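Local coordinates for protein immunoreactive 84kD antigen PG93 (Porphyromonas gingivalis, PDB 5M11) that serves as an essential bacterial surface component of the type-IX secretion system and binds zinc and calcium ions, at residues G203-F208 against V215-N220; E226-S231 against Y253-G258; A468-M473 against K481-L486; T493-L498 against H530-A535. All coordinates share one frame; numbering follows the deposited sequence.

Contact 1. Residues G203-F208 against V215-N220; sequences GEDICF and VYVAAN
Phe208 and Tyr216 are joined by two backbone hydrogen bonds, Phe208 N to Tyr216 O and Tyr216 N to Phe208 O, each 2.8 Å long. They lie on antiparallel strands 205-210 and 214-219. These strands form a beta hairpin and are the two inner strands of a four-stranded sheet. Ile206 and Ala218 make the next hydrogen-bonded pair. Ile206 N reaches Ala218 O at 2.9 Å, while the return bond from Ala218 N to Ile206 O is more bent, at 140°.

The tight packing lies on the two sheet faces. On one, Phe208 turns its ring edge to Ala218, with CE2 4.2 Å from the CB methyl. Ile206 CG2 approaches the same methyl at 4.1 Å. On the other face, Val217 CG2 is anti to the backbone N, which sets it between Cys207 SG, at 3.7 Å, and Asp205 CB, at 3.8 Å. Here Asp205 OD1 forms a salt bridge with Arg259. Leu244 of strand 244-247 touches Cys207 as well.

The loose end is at Glu204, which is exposed. Its carbonyl O still takes a nearly straight hydrogen bond (176°) from Asn220 N. Its OE1 is hydrogen-bonded to a glycerol, probably from the crystallisation liquor.

The hairpin is therefore held by backbone hydrogen bonds and apolar contacts. The Arg259 salt bridge would probably favour an ionised carboxylate on the buried Asp205.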
loop_
_atom_site.group_PDB
_atom_site.type_symbol
_atom_site.label_atom_id
_atom_site.label_comp_id
_atom_site.label_asym_id
_atom_site.label_seq_id
_atom_site.Cartn_x
_atom_site.Cartn_y
_atom_site.Cartn_z
ATOM N N GLY A 203 39.362 7.379 -9.804
ATOM C CA GLY A 203 40.696 7.968 -9.740
ATOM C C GLY A 203 40.861 9.008 -10.823
ATOM O O GLY A 203 39.963 9.840 -11.034
ATOM N N GLU A 204 41.962 8.874 -11.597
ATOM C CA GLU A 204 42.259 9.763 -12.724
ATOM C C GLU A 204 41.614 9.263 -14.063
ATOM O O GLU A 204 42.022 9.703 -15.134
ATOM C CB GLU A 204 43.772 9.968 -12.868
ATOM C CG GLU A 204 44.412 10.587 -11.634
ATOM C CD GLU A 204 43.994 11.989 -11.218
ATOM O OE1 GLU A 204 43.642 12.808 -12.101
ATOM O OE2 GLU A 204 44.084 12.286 -10.003
ATOM N N ASP A 205 40.595 8.386 -14.002
ATOM C CA ASP A 205 39.933 7.876 -15.199
ATOM C C ASP A 205 38.416 8.027 -15.114
ATOM O O ASP A 205 37.851 8.154 -14.029
ATOM C CB ASP A 205 40.275 6.392 -15.459
ATOM C CG ASP A 205 41.722 6.005 -15.296
ATOM O OD1 ASP A 205 42.556 6.467 -16.107
ATOM O OD2 ASP A 205 42.024 5.222 -14.366
ATOM N N ILE A 206 37.772 7.967 -16.275
ATOM C CA ILE A 206 36.331 8.008 -16.484
ATOM C C ILE A 206 35.977 6.712 -17.221
ATOM O O ILE A 206 36.610 6.408 -18.230
ATOM C CB ILE A 206 35.871 9.321 -17.226
ATOM C CG1 ILE A 206 34.453 9.222 -17.789
ATOM C CG2 ILE A 206 36.825 9.812 -18.309
ATOM C CD1 ILE A 206 33.413 9.796 -16.892
ATOM N N CYS A 207 35.033 5.920 -16.700
ATOM C CA CYS A 207 34.623 4.673 -17.364
ATOM C C CYS A 207 33.246 4.807 -17.988
ATOM O O CYS A 207 32.330 5.379 -17.371
ATOM C CB CYS A 207 34.677 3.469 -16.429
ATOM S SG CYS A 207 36.335 3.078 -15.819
ATOM N N PHE A 208 33.118 4.236 -19.206
ATOM C CA PHE A 208 31.911 4.239 -20.019
ATOM C C PHE A 208 31.427 2.841 -20.296
ATOM O O PHE A 208 32.085 2.076 -20.999
ATOM C CB PHE A 208 32.124 4.956 -21.353
ATOM C CG PHE A 208 32.725 6.335 -21.290
ATOM C CD1 PHE A 208 31.913 7.460 -21.242
ATOM C CD2 PHE A 208 34.098 6.516 -21.405
ATOM C CE1 PHE A 208 32.460 8.740 -21.266
ATOM C CE2 PHE A 208 34.646 7.801 -21.438
ATOM C CZ PHE A 208 33.823 8.907 -21.370
ATOM N N VAL A 215 33.246 -2.135 -21.714
ATOM C CA VAL A 215 33.524 -1.037 -20.782
ATOM C C VAL A 215 34.741 -0.303 -21.280
ATOM O O VAL A 215 35.785 -0.911 -21.524
ATOM C CB VAL A 215 33.681 -1.484 -19.316
ATOM C CG1 VAL A 215 34.321 -0.389 -18.463
ATOM C CG2 VAL A 215 32.354 -1.916 -18.734
ATOM N N TYR A 216 34.598 0.996 -21.455
ATOM C CA TYR A 216 35.685 1.804 -21.947
ATOM C C TYR A 216 36.270 2.633 -20.843
ATOM O O TYR A 216 35.552 3.094 -19.962
ATOM C CB TYR A 216 35.215 2.664 -23.122
ATOM C CG TYR A 216 35.242 1.901 -24.431
ATOM C CD1 TYR A 216 36.383 1.892 -25.232
ATOM C CD2 TYR A 216 34.155 1.134 -24.837
ATOM C CE1 TYR A 216 36.434 1.153 -26.409
ATOM C CE2 TYR A 216 34.193 0.399 -26.024
ATOM C CZ TYR A 216 35.337 0.409 -26.798
ATOM O OH TYR A 216 35.395 -0.315 -27.951
ATOM N N VAL A 217 37.578 2.790 -20.856
ATOM C CA VAL A 217 38.256 3.572 -19.833
ATOM C C VAL A 217 39.022 4.715 -20.527
ATOM O O VAL A 217 39.548 4.545 -21.640
ATOM C CB VAL A 217 39.150 2.682 -18.920
ATOM C CG1 VAL A 217 40.424 2.218 -19.637
ATOM C CG2 VAL A 217 39.499 3.401 -17.626
ATOM N N ALA A 218 39.052 5.881 -19.890
ATOM C CA ALA A 218 39.768 7.006 -20.464
ATOM C C ALA A 218 40.407 7.876 -19.371
ATOM O O ALA A 218 39.759 8.181 -18.389
ATOM C CB ALA A 218 38.817 7.835 -21.324
ATOM N N ALA A 219 41.678 8.256 -19.529
ATOM C CA ALA A 219 42.350 9.155 -18.592
ATOM C C ALA A 219 41.599 10.479 -18.633
ATOM O O ALA A 219 41.337 10.983 -19.735
ATOM C CB ALA A 219 43.804 9.338 -19.000
ATOM N N ASN A 220 41.187 11.008 -17.460
ATOM C CA ASN A 220 40.389 12.236 -17.352
ATOM C C ASN A 220 41.108 13.469 -17.967
ATOM O O ASN A 220 40.459 14.446 -18.327
ATOM C CB ASN A 220 39.974 12.496 -15.890
ATOM C CG ASN A 220 41.081 12.810 -14.905
ATOM O OD1 ASN A 220 42.244 12.435 -15.067
ATOM N ND2 ASN A 220 40.728 13.497 -13.832
#

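Contact 2. Residues E226-S231 against Y253-G258; sequences ELLLSS and YFIEKG
Leu229 lies against Tyr253 and Ile255 between two successive sheets. Strand 226-230 is the last strand of one four-stranded sheet. Strand 252-256 is the third strand of the next. Their axes come no closer than 10.2 Å, and no hydrogen bond crosses, so the contact is made by side chains alone.

Leu229 CB points toward the other strand but stands back, 4.8 Å from Tyr253 CD1. CG is set between the backbone N and the carbonyl carbon (chi1 60°). It lies over one face of the Tyr253 ring, 4.0 Å from Tyr253 CD1. From there the branches part. CD2 sits 4.3 Å above the ring plane, over its centre. Leu229 CD1 runs on to Ile255 and meets Ile255 CD1 tip to tip at 4.1 Å.

Leu228 adds a second tip-to-tip contact with Ile255. Its CD2 is 3.9 Å from Ile255 CG2. At the other end, Ser231 OG lies 3.6 Å from Tyr253 CE2. This hydroxyl is hydrogen-bonded to Ser235. Tyr253 OH is hydrogen-bonded to Arg251. Ile246 of strand 244-247 also touches Ser231, Tyr253 and Ile255.

Leucines from one outermost strand thus pack on a face of the following sheet. Such face-to-face packing of successive four-stranded antiparallel sheets is the way blades meet in a beta-propeller, and it fits the propeller family assigned to the N-terminal part of this protein.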
loop_
_atom_site.group_PDB
_atom_site.type_symbol
_atom_site.label_atom_id
_atom_site.label_comp_id
_atom_site.label_asym_id
_atom_site.label_seq_id
_atom_site.Cartn_x
_atom_site.Cartn_y
_atom_site.Cartn_z
ATOM N N GLU A 226 39.974 3.552 -24.434
ATOM C CA GLU A 226 40.462 2.213 -24.718
ATOM C C GLU A 226 39.609 1.217 -23.927
ATOM O O GLU A 226 39.043 1.560 -22.891
ATOM C CB GLU A 226 41.960 2.067 -24.453
ATOM C CG GLU A 226 42.394 2.142 -23.009
ATOM C CD GLU A 226 43.898 2.246 -22.882
ATOM O OE1 GLU A 226 44.599 1.334 -23.382
ATOM O OE2 GLU A 226 44.375 3.262 -22.320
ATOM N N LEU A 227 39.449 0.012 -24.457
ATOM C CA LEU A 227 38.595 -1.004 -23.842
ATOM C C LEU A 227 39.238 -1.550 -22.575
ATOM O O LEU A 227 40.372 -2.009 -22.650
ATOM C CB LEU A 227 38.330 -2.134 -24.852
ATOM C CG LEU A 227 37.358 -3.230 -24.414
ATOM C CD1 LEU A 227 35.938 -2.785 -24.541
ATOM C CD2 LEU A 227 37.557 -4.484 -25.235
ATOM N N LEU A 228 38.524 -1.499 -21.421
ATOM C CA LEU A 228 39.030 -2.001 -20.128
ATOM C C LEU A 228 38.663 -3.476 -19.975
ATOM O O LEU A 228 39.558 -4.330 -19.897
ATOM C CB LEU A 228 38.544 -1.149 -18.939
ATOM C CG LEU A 228 38.968 -1.560 -17.539
ATOM C CD1 LEU A 228 40.437 -1.415 -17.324
ATOM C CD2 LEU A 228 38.253 -0.732 -16.520
ATOM N N LEU A 229 37.359 -3.781 -19.968
ATOM C CA LEU A 229 36.900 -5.164 -19.945
ATOM C C LEU A 229 35.662 -5.303 -20.817
ATOM O O LEU A 229 35.063 -4.305 -21.226
ATOM C CB LEU A 229 36.689 -5.746 -18.524
ATOM C CG LEU A 229 35.711 -5.164 -17.486
ATOM C CD1 LEU A 229 36.228 -3.924 -16.843
ATOM C CD2 LEU A 229 34.270 -5.031 -17.985
ATOM N N SER A 230 35.299 -6.541 -21.111
ATOM C CA SER A 230 34.138 -6.866 -21.909
ATOM C C SER A 230 33.164 -7.647 -21.054
ATOM O O SER A 230 33.216 -8.875 -21.000
ATOM C CB SER A 230 34.535 -7.659 -23.150
ATOM O OG SER A 230 35.661 -7.133 -23.831
ATOM N N SER A 231 32.281 -6.940 -20.363
ATOM C CA SER A 231 31.248 -7.552 -19.539
ATOM C C SER A 231 30.101 -8.096 -20.437
ATOM O O SER A 231 30.140 -7.942 -21.667
ATOM C CB SER A 231 30.726 -6.525 -18.544
ATOM O OG SER A 231 29.765 -7.100 -17.687
ATOM N N TYR A 253 32.250 -6.795 -11.467
ATOM C CA TYR A 253 33.559 -6.248 -11.797
ATOM C C TYR A 253 33.758 -5.024 -10.953
ATOM O O TYR A 253 33.009 -4.053 -11.080
ATOM C CB TYR A 253 33.712 -5.915 -13.287
ATOM C CG TYR A 253 33.600 -7.106 -14.205
ATOM C CD1 TYR A 253 34.732 -7.804 -14.612
ATOM C CD2 TYR A 253 32.368 -7.494 -14.728
ATOM C CE1 TYR A 253 34.639 -8.887 -15.484
ATOM C CE2 TYR A 253 32.263 -8.567 -15.604
ATOM C CZ TYR A 253 33.402 -9.264 -15.978
ATOM O OH TYR A 253 33.299 -10.330 -16.831
ATOM N N PHE A 254 34.729 -5.092 -10.053
ATOM C CA PHE A 254 35.064 -3.984 -9.186
ATOM C C PHE A 254 36.294 -3.277 -9.743
ATOM O O PHE A 254 37.384 -3.862 -9.752
ATOM C CB PHE A 254 35.279 -4.458 -7.732
ATOM C CG PHE A 254 35.774 -3.377 -6.799
ATOM C CD1 PHE A 254 35.187 -2.115 -6.796
ATOM C CD2 PHE A 254 36.828 -3.619 -5.930
ATOM C CE1 PHE A 254 35.650 -1.117 -5.943
ATOM C CE2 PHE A 254 37.295 -2.617 -5.080
ATOM C CZ PHE A 254 36.699 -1.374 -5.088
ATOM N N ILE A 255 36.111 -2.026 -10.213
ATOM C CA ILE A 255 37.180 -1.205 -10.780
ATOM C C ILE A 255 37.589 -0.152 -9.753
ATOM O O ILE A 255 36.735 0.588 -9.257
ATOM C CB ILE A 255 36.782 -0.570 -12.153
ATOM C CG1 ILE A 255 36.369 -1.660 -13.166
ATOM C CG2 ILE A 255 37.889 0.350 -12.744
ATOM C CD1 ILE A 255 35.104 -1.339 -13.886
ATOM N N GLU A 256 38.897 -0.083 -9.440
ATOM C CA GLU A 256 39.377 0.916 -8.502
ATOM C C GLU A 256 40.590 1.658 -9.110
ATOM O O GLU A 256 40.998 1.332 -10.228
ATOM C CB GLU A 256 39.656 0.305 -7.126
ATOM C CG GLU A 256 40.742 -0.750 -7.095
ATOM C CD GLU A 256 40.705 -1.591 -5.840
ATOM O OE1 GLU A 256 40.924 -1.034 -4.738
ATOM O OE2 GLU A 256 40.459 -2.813 -5.964
ATOM N N LYS A 257 41.105 2.702 -8.409
ATOM C CA LYS A 257 42.225 3.549 -8.820
ATOM C C LYS A 257 43.327 2.792 -9.544
ATOM O O LYS A 257 43.806 1.760 -9.073
ATOM C CB LYS A 257 42.862 4.224 -7.601
ATOM C CG LYS A 257 42.140 5.441 -7.017
ATOM C CD LYS A 257 42.622 5.787 -5.564
ATOM C CE LYS A 257 44.126 5.956 -5.389
ATOM N NZ LYS A 257 44.497 6.373 -4.009
ATOM N N GLY A 258 43.774 3.356 -10.646
ATOM C CA GLY A 258 44.864 2.785 -11.414
ATOM C C GLY A 258 44.419 1.630 -12.266
ATOM O O GLY A 258 45.253 0.845 -12.714
#

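Contact 3. Residues A468-M473 against K481-L486; sequences ASFGNM and KWVNIL
Phe470 and Ile485 face each other as a non-hydrogen-bonded pair in the antiparallel hairpin of strands 469-475 and 481-485. Met473 pairs likewise with Val483, so the register slips by one residue between the two pairs. This is a beta bulge.

Three hydrogen bonds cross. Gly471 N donates to Asn484 O at 2.8 Å. Leu486 N makes a weak hydrogen bond to Ser469 O. The third ends on a side chain.

The apolar contacts centre on Phe470. The Val483 and Phe470 side chains cross at about a right angle, with Val483 CG1 3.5 Å from Phe470 CD1. Ile485 lies alongside, pointing the same way, and Ile485 CD1 meets Phe470 CE1. Met473 bends at chi3 (-67°), which brings CE to 3.9 Å from Val483 CG2. Leu486 CG packs on Gly471 CA at 3.7 Å.

The charged group is Lys481. Its NZ forms a salt bridge with Asp502, a calcium ligand, and the side chain makes a cation-pi contact with Trp436.

Asn484 spans the bulge with its amide. ND2 makes a weak hydrogen bond to Ile533 O, and OD1 receives Asn472 N at 2.7 Å, the donor standing 39° out of the amide plane.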
loop_
_atom_site.group_PDB
_atom_site.type_symbol
_atom_site.label_atom_id
_atom_site.label_comp_id
_atom_site.label_asym_id
_atom_site.label_seq_id
_atom_site.Cartn_x
_atom_site.Cartn_y
_atom_site.Cartn_z
ATOM N N ALA A 468 -19.064 -14.263 -16.955
ATOM C CA ALA A 468 -17.618 -14.125 -16.816
ATOM C C ALA A 468 -17.134 -14.157 -15.353
ATOM O O ALA A 468 -16.303 -15.000 -15.022
ATOM C CB ALA A 468 -17.155 -12.841 -17.483
ATOM N N SER A 469 -17.632 -13.258 -14.486
ATOM C CA SER A 469 -17.160 -13.226 -13.108
ATOM C C SER A 469 -18.146 -12.619 -12.136
ATOM O O SER A 469 -18.771 -11.589 -12.417
ATOM C CB SER A 469 -15.855 -12.444 -13.016
ATOM O OG SER A 469 -15.426 -12.289 -11.674
ATOM N N PHE A 470 -18.247 -13.272 -10.970
ATOM C CA PHE A 470 -19.011 -12.835 -9.814
ATOM C C PHE A 470 -18.063 -12.032 -8.935
ATOM O O PHE A 470 -16.854 -12.019 -9.191
ATOM C CB PHE A 470 -19.597 -14.036 -9.047
ATOM C CG PHE A 470 -20.847 -14.678 -9.605
ATOM C CD1 PHE A 470 -22.102 -14.143 -9.336
ATOM C CD2 PHE A 470 -20.777 -15.867 -10.324
ATOM C CE1 PHE A 470 -23.264 -14.774 -9.805
ATOM C CE2 PHE A 470 -21.933 -16.477 -10.825
ATOM C CZ PHE A 470 -23.169 -15.932 -10.557
ATOM N N GLY A 471 -18.596 -11.388 -7.904
ATOM C CA GLY A 471 -17.808 -10.579 -6.988
ATOM C C GLY A 471 -17.522 -11.279 -5.687
ATOM O O GLY A 471 -16.582 -12.066 -5.591
ATOM N N ASN A 472 -18.327 -10.985 -4.675
ATOM C CA ASN A 472 -18.162 -11.547 -3.336
ATOM C C ASN A 472 -19.499 -12.088 -2.801
ATOM O O ASN A 472 -20.567 -11.656 -3.236
ATOM C CB ASN A 472 -17.563 -10.502 -2.390
ATOM C CG ASN A 472 -16.295 -9.859 -2.900
ATOM O OD1 ASN A 472 -16.309 -8.735 -3.433
ATOM N ND2 ASN A 472 -15.184 -10.571 -2.773
ATOM N N MET A 473 -19.437 -13.041 -1.870
ATOM C CA MET A 473 -20.662 -13.640 -1.358
ATOM C C MET A 473 -20.942 -13.259 0.092
ATOM O O MET A 473 -20.046 -13.323 0.939
ATOM C CB MET A 473 -20.587 -15.177 -1.490
ATOM C CG MET A 473 -21.865 -15.916 -1.113
ATOM S SD MET A 473 -21.663 -17.713 -1.245
ATOM C CE MET A 473 -21.479 -17.899 -3.014
ATOM N N LYS A 481 -28.195 -16.225 0.067
ATOM C CA LYS A 481 -26.839 -15.941 -0.392
ATOM C C LYS A 481 -26.899 -14.851 -1.423
ATOM O O LYS A 481 -27.638 -14.978 -2.399
ATOM C CB LYS A 481 -26.157 -17.211 -0.938
ATOM C CG LYS A 481 -25.921 -18.263 0.141
ATOM C CD LYS A 481 -26.006 -19.673 -0.390
ATOM C CE LYS A 481 -25.878 -20.701 0.714
ATOM N NZ LYS A 481 -27.186 -21.009 1.349
ATOM N N TRP A 482 -26.174 -13.747 -1.176
ATOM C CA TRP A 482 -26.098 -12.596 -2.085
ATOM C C TRP A 482 -24.766 -12.619 -2.763
ATOM O O TRP A 482 -23.739 -12.716 -2.085
ATOM C CB TRP A 482 -26.308 -11.247 -1.352
ATOM C CG TRP A 482 -27.666 -11.049 -0.726
ATOM C CD1 TRP A 482 -28.340 -11.932 0.060
ATOM C CD2 TRP A 482 -28.458 -9.846 -0.745
ATOM N NE1 TRP A 482 -29.544 -11.391 0.456
ATOM C CE2 TRP A 482 -29.625 -10.101 0.008
ATOM C CE3 TRP A 482 -28.308 -8.586 -1.350
ATOM C CZ2 TRP A 482 -30.635 -9.153 0.172
ATOM C CZ3 TRP A 482 -29.305 -7.645 -1.182
ATOM C CH2 TRP A 482 -30.460 -7.933 -0.438
ATOM N N VAL A 483 -24.768 -12.597 -4.100
ATOM C CA VAL A 483 -23.530 -12.563 -4.888
ATOM C C VAL A 483 -23.644 -11.418 -5.896
ATOM O O VAL A 483 -24.604 -11.410 -6.654
ATOM C CB VAL A 483 -23.147 -13.908 -5.596
ATOM C CG1 VAL A 483 -21.655 -13.960 -5.879
ATOM C CG2 VAL A 483 -23.546 -15.132 -4.781
ATOM N N ASN A 484 -22.679 -10.468 -5.907
ATOM C CA ASN A 484 -22.636 -9.362 -6.880
ATOM C C ASN A 484 -22.060 -9.842 -8.228
ATOM O O ASN A 484 -21.299 -10.802 -8.251
ATOM C CB ASN A 484 -21.859 -8.126 -6.358
ATOM C CG ASN A 484 -20.445 -8.333 -5.845
ATOM O OD1 ASN A 484 -20.197 -8.974 -4.819
ATOM N ND2 ASN A 484 -19.506 -7.628 -6.435
ATOM N N ILE A 485 -22.457 -9.202 -9.349
ATOM C CA ILE A 485 -21.967 -9.568 -10.697
ATOM C C ILE A 485 -20.912 -8.558 -11.134
ATOM O O ILE A 485 -21.228 -7.379 -11.329
ATOM C CB ILE A 485 -23.085 -9.716 -11.796
ATOM C CG1 ILE A 485 -24.432 -10.297 -11.240
ATOM C CG2 ILE A 485 -22.583 -10.502 -13.032
ATOM C CD1 ILE A 485 -24.490 -11.706 -10.802
ATOM N N LEU A 486 -19.665 -9.014 -11.278
ATOM C CA LEU A 486 -18.596 -8.132 -11.724
ATOM C C LEU A 486 -18.545 -8.032 -13.254
ATOM O O LEU A 486 -18.181 -6.971 -13.761
ATOM C CB LEU A 486 -17.237 -8.579 -11.184
ATOM C CG LEU A 486 -16.883 -8.209 -9.742
ATOM C CD1 LEU A 486 -15.476 -8.626 -9.434
ATOM C CD2 LEU A 486 -17.024 -6.711 -9.479
#

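Contact 4. Residues T493-L498 against H530-A535; sequences TRKGVL and HKTIYA
Val497 and Ile533 cross at about a right angle, with Val497 CG2 3.9 Å from Ile533 CG1. That CG1 is anti to the carbonyl carbon of Ile533 (chi1 -54°) and also lies 4.1 Å from Gly496 O. Ile533 CD1 turns back over a face of the His530 ring, 3.5 Å above its plane and offset toward the rim. The same ring presents an edge to the other segment. Its CE1 is 4.3 Å from Lys495 O, which lies near the ring plane. Phe553 also meets this ring, the two planes about 20° apart.

Lys495 runs extended beyond CG and crosses Thr532 obliquely. Its CD, not its amine, comes nearest, 3.6 Å from Thr532 OG1. Lys495 CB is 3.7 Å from Lys531 O.

Strand 497-501 is an inner strand of one antiparallel sheet, and strand 533-538 is an outermost strand of the following one. The contact therefore joins successive sheets where these strands begin, probably as neighbouring blades of a beta-propeller do.

No hydrogen bond spans the two segments. Cohesion rests on two van der Waals contacts: Val497 with Ile533, and the aliphatic part of Lys495 with Thr532 and the Lys531 carbonyl.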
loop_
_atom_site.group_PDB
_atom_site.type_symbol
_atom_site.label_atom_id
_atom_site.label_comp_id
_atom_site.label_asym_id
_atom_site.label_seq_id
_atom_site.Cartn_x
_atom_site.Cartn_y
_atom_site.Cartn_z
ATOM N N THR A 493 -24.123 -5.049 -20.032
ATOM C CA THR A 493 -24.405 -4.163 -18.894
ATOM C C THR A 493 -25.255 -4.886 -17.826
ATOM O O THR A 493 -25.545 -4.298 -16.779
ATOM C CB THR A 493 -25.092 -2.864 -19.380
ATOM O OG1 THR A 493 -26.221 -3.190 -20.195
ATOM C CG2 THR A 493 -24.141 -1.944 -20.139
ATOM N N ARG A 494 -25.600 -6.174 -18.076
ATOM C CA ARG A 494 -26.421 -7.046 -17.219
ATOM C C ARG A 494 -25.703 -7.472 -15.890
ATOM O O ARG A 494 -25.780 -8.628 -15.478
ATOM C CB ARG A 494 -26.868 -8.297 -18.008
ATOM C CG ARG A 494 -27.785 -8.006 -19.194
ATOM C CD ARG A 494 -28.633 -9.209 -19.577
ATOM N NE ARG A 494 -29.573 -9.580 -18.513
ATOM C CZ ARG A 494 -30.799 -9.082 -18.379
ATOM N NH1 ARG A 494 -31.260 -8.184 -19.246
ATOM N NH2 ARG A 494 -31.578 -9.478 -17.377
ATOM N N LYS A 495 -25.040 -6.527 -15.214
ATOM C CA LYS A 495 -24.350 -6.771 -13.945
ATOM C C LYS A 495 -25.277 -6.319 -12.824
ATOM O O LYS A 495 -25.599 -5.120 -12.731
ATOM C CB LYS A 495 -22.987 -6.033 -13.892
ATOM C CG LYS A 495 -21.994 -6.417 -14.995
ATOM C CD LYS A 495 -20.882 -5.377 -15.167
ATOM C CE LYS A 495 -20.111 -5.577 -16.451
ATOM N NZ LYS A 495 -19.149 -4.468 -16.706
ATOM N N GLY A 496 -25.774 -7.276 -12.051
ATOM C CA GLY A 496 -26.667 -6.989 -10.936
ATOM C C GLY A 496 -26.187 -7.627 -9.653
ATOM O O GLY A 496 -25.013 -7.506 -9.284
ATOM N N VAL A 497 -27.103 -8.316 -8.972
ATOM C CA VAL A 497 -26.908 -9.098 -7.749
ATOM C C VAL A 497 -27.810 -10.329 -7.857
ATOM O O VAL A 497 -28.947 -10.220 -8.325
ATOM C CB VAL A 497 -27.222 -8.287 -6.451
ATOM C CG1 VAL A 497 -27.198 -9.166 -5.198
ATOM C CG2 VAL A 497 -26.306 -7.084 -6.289
ATOM N N LEU A 498 -27.321 -11.482 -7.404
ATOM C CA LEU A 498 -28.123 -12.691 -7.342
ATOM C C LEU A 498 -28.300 -13.113 -5.868
ATOM O O LEU A 498 -27.316 -13.324 -5.141
ATOM C CB LEU A 498 -27.517 -13.822 -8.198
ATOM C CG LEU A 498 -27.984 -15.245 -7.891
ATOM C CD1 LEU A 498 -29.315 -15.569 -8.562
ATOM C CD2 LEU A 498 -26.941 -16.231 -8.285
ATOM N N HIS A 530 -26.958 2.245 -10.923
ATOM C CA HIS A 530 -25.679 1.564 -10.726
ATOM C C HIS A 530 -25.329 0.701 -11.936
ATOM O O HIS A 530 -26.204 0.047 -12.519
ATOM C CB HIS A 530 -25.688 0.718 -9.444
ATOM C CG HIS A 530 -26.666 -0.426 -9.443
ATOM N ND1 HIS A 530 -26.392 -1.615 -10.103
ATOM C CD2 HIS A 530 -27.848 -0.552 -8.796
ATOM C CE1 HIS A 530 -27.430 -2.401 -9.872
ATOM N NE2 HIS A 530 -28.327 -1.806 -9.086
ATOM N N LYS A 531 -24.052 0.738 -12.319
ATOM C CA LYS A 531 -23.520 -0.023 -13.443
ATOM C C LYS A 531 -22.916 -1.332 -12.903
ATOM O O LYS A 531 -23.251 -2.408 -13.405
ATOM C CB LYS A 531 -22.513 0.819 -14.253
ATOM C CG LYS A 531 -23.157 2.027 -14.963
ATOM C CD LYS A 531 -22.158 2.877 -15.758
ATOM C CE LYS A 531 -22.058 2.529 -17.232
ATOM N NZ LYS A 531 -21.020 3.343 -17.938
ATOM N N THR A 532 -22.100 -1.247 -11.833
ATOM C CA THR A 532 -21.504 -2.413 -11.182
ATOM C C THR A 532 -21.604 -2.253 -9.672
ATOM O O THR A 532 -21.481 -1.134 -9.184
ATOM C CB THR A 532 -20.037 -2.618 -11.632
ATOM O OG1 THR A 532 -19.974 -2.624 -13.061
ATOM C CG2 THR A 532 -19.437 -3.933 -11.101
ATOM N N ILE A 533 -21.830 -3.380 -8.941
ATOM C CA ILE A 533 -21.865 -3.485 -7.475
ATOM C C ILE A 533 -20.528 -4.064 -7.043
ATOM O O ILE A 533 -20.194 -5.182 -7.437
ATOM C CB ILE A 533 -23.058 -4.344 -6.966
ATOM C CG1 ILE A 533 -24.419 -3.853 -7.510
ATOM C CG2 ILE A 533 -23.056 -4.449 -5.430
ATOM C CD1 ILE A 533 -24.831 -2.431 -7.098
ATOM N N TYR A 534 -19.740 -3.297 -6.277
ATOM C CA TYR A 534 -18.392 -3.738 -5.894
ATOM C C TYR A 534 -18.320 -4.271 -4.486
ATOM O O TYR A 534 -17.514 -5.165 -4.235
ATOM C CB TYR A 534 -17.370 -2.600 -6.048
ATOM C CG TYR A 534 -17.309 -1.977 -7.425
ATOM C CD1 TYR A 534 -16.809 -2.689 -8.512
ATOM C CD2 TYR A 534 -17.701 -0.660 -7.632
ATOM C CE1 TYR A 534 -16.732 -2.114 -9.780
ATOM C CE2 TYR A 534 -17.643 -0.078 -8.898
ATOM C CZ TYR A 534 -17.154 -0.809 -9.970
ATOM O OH TYR A 534 -17.100 -0.251 -11.226
ATOM N N ALA A 535 -19.134 -3.721 -3.575
ATOM C CA ALA A 535 -19.136 -4.089 -2.168
ATOM C C ALA A 535 -20.536 -4.309 -1.636
ATOM O O ALA A 535 -21.466 -3.690 -2.139
ATOM C CB ALA A 535 -18.457 -2.994 -1.367
#

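The four contacts form two pairs. Contacts 1 and 2 have centres 8 Å apart. They are joined by neighbouring strands 214-219 and 226-230, with Val217 N 2.8 Å from Glu226 O. Contacts 3 and 4 have centres likewise 8 Å apart. Strands 481-485 and 497-501 link them, Val483 O lying 2.8 Å from Leu498 N. The pairs sit on opposite sides of the chain's centre, and contacts 1 and 3 are about 62 Å apart between centres. Contacts 1 and 2 are away from the known metal sites. In contact 3 the Asn472 side chain is about 5 Å from a bound zinc ion; in contact 4 the Ile533 side chain is about 10 Å from that of Asp592, a zinc-binding residue.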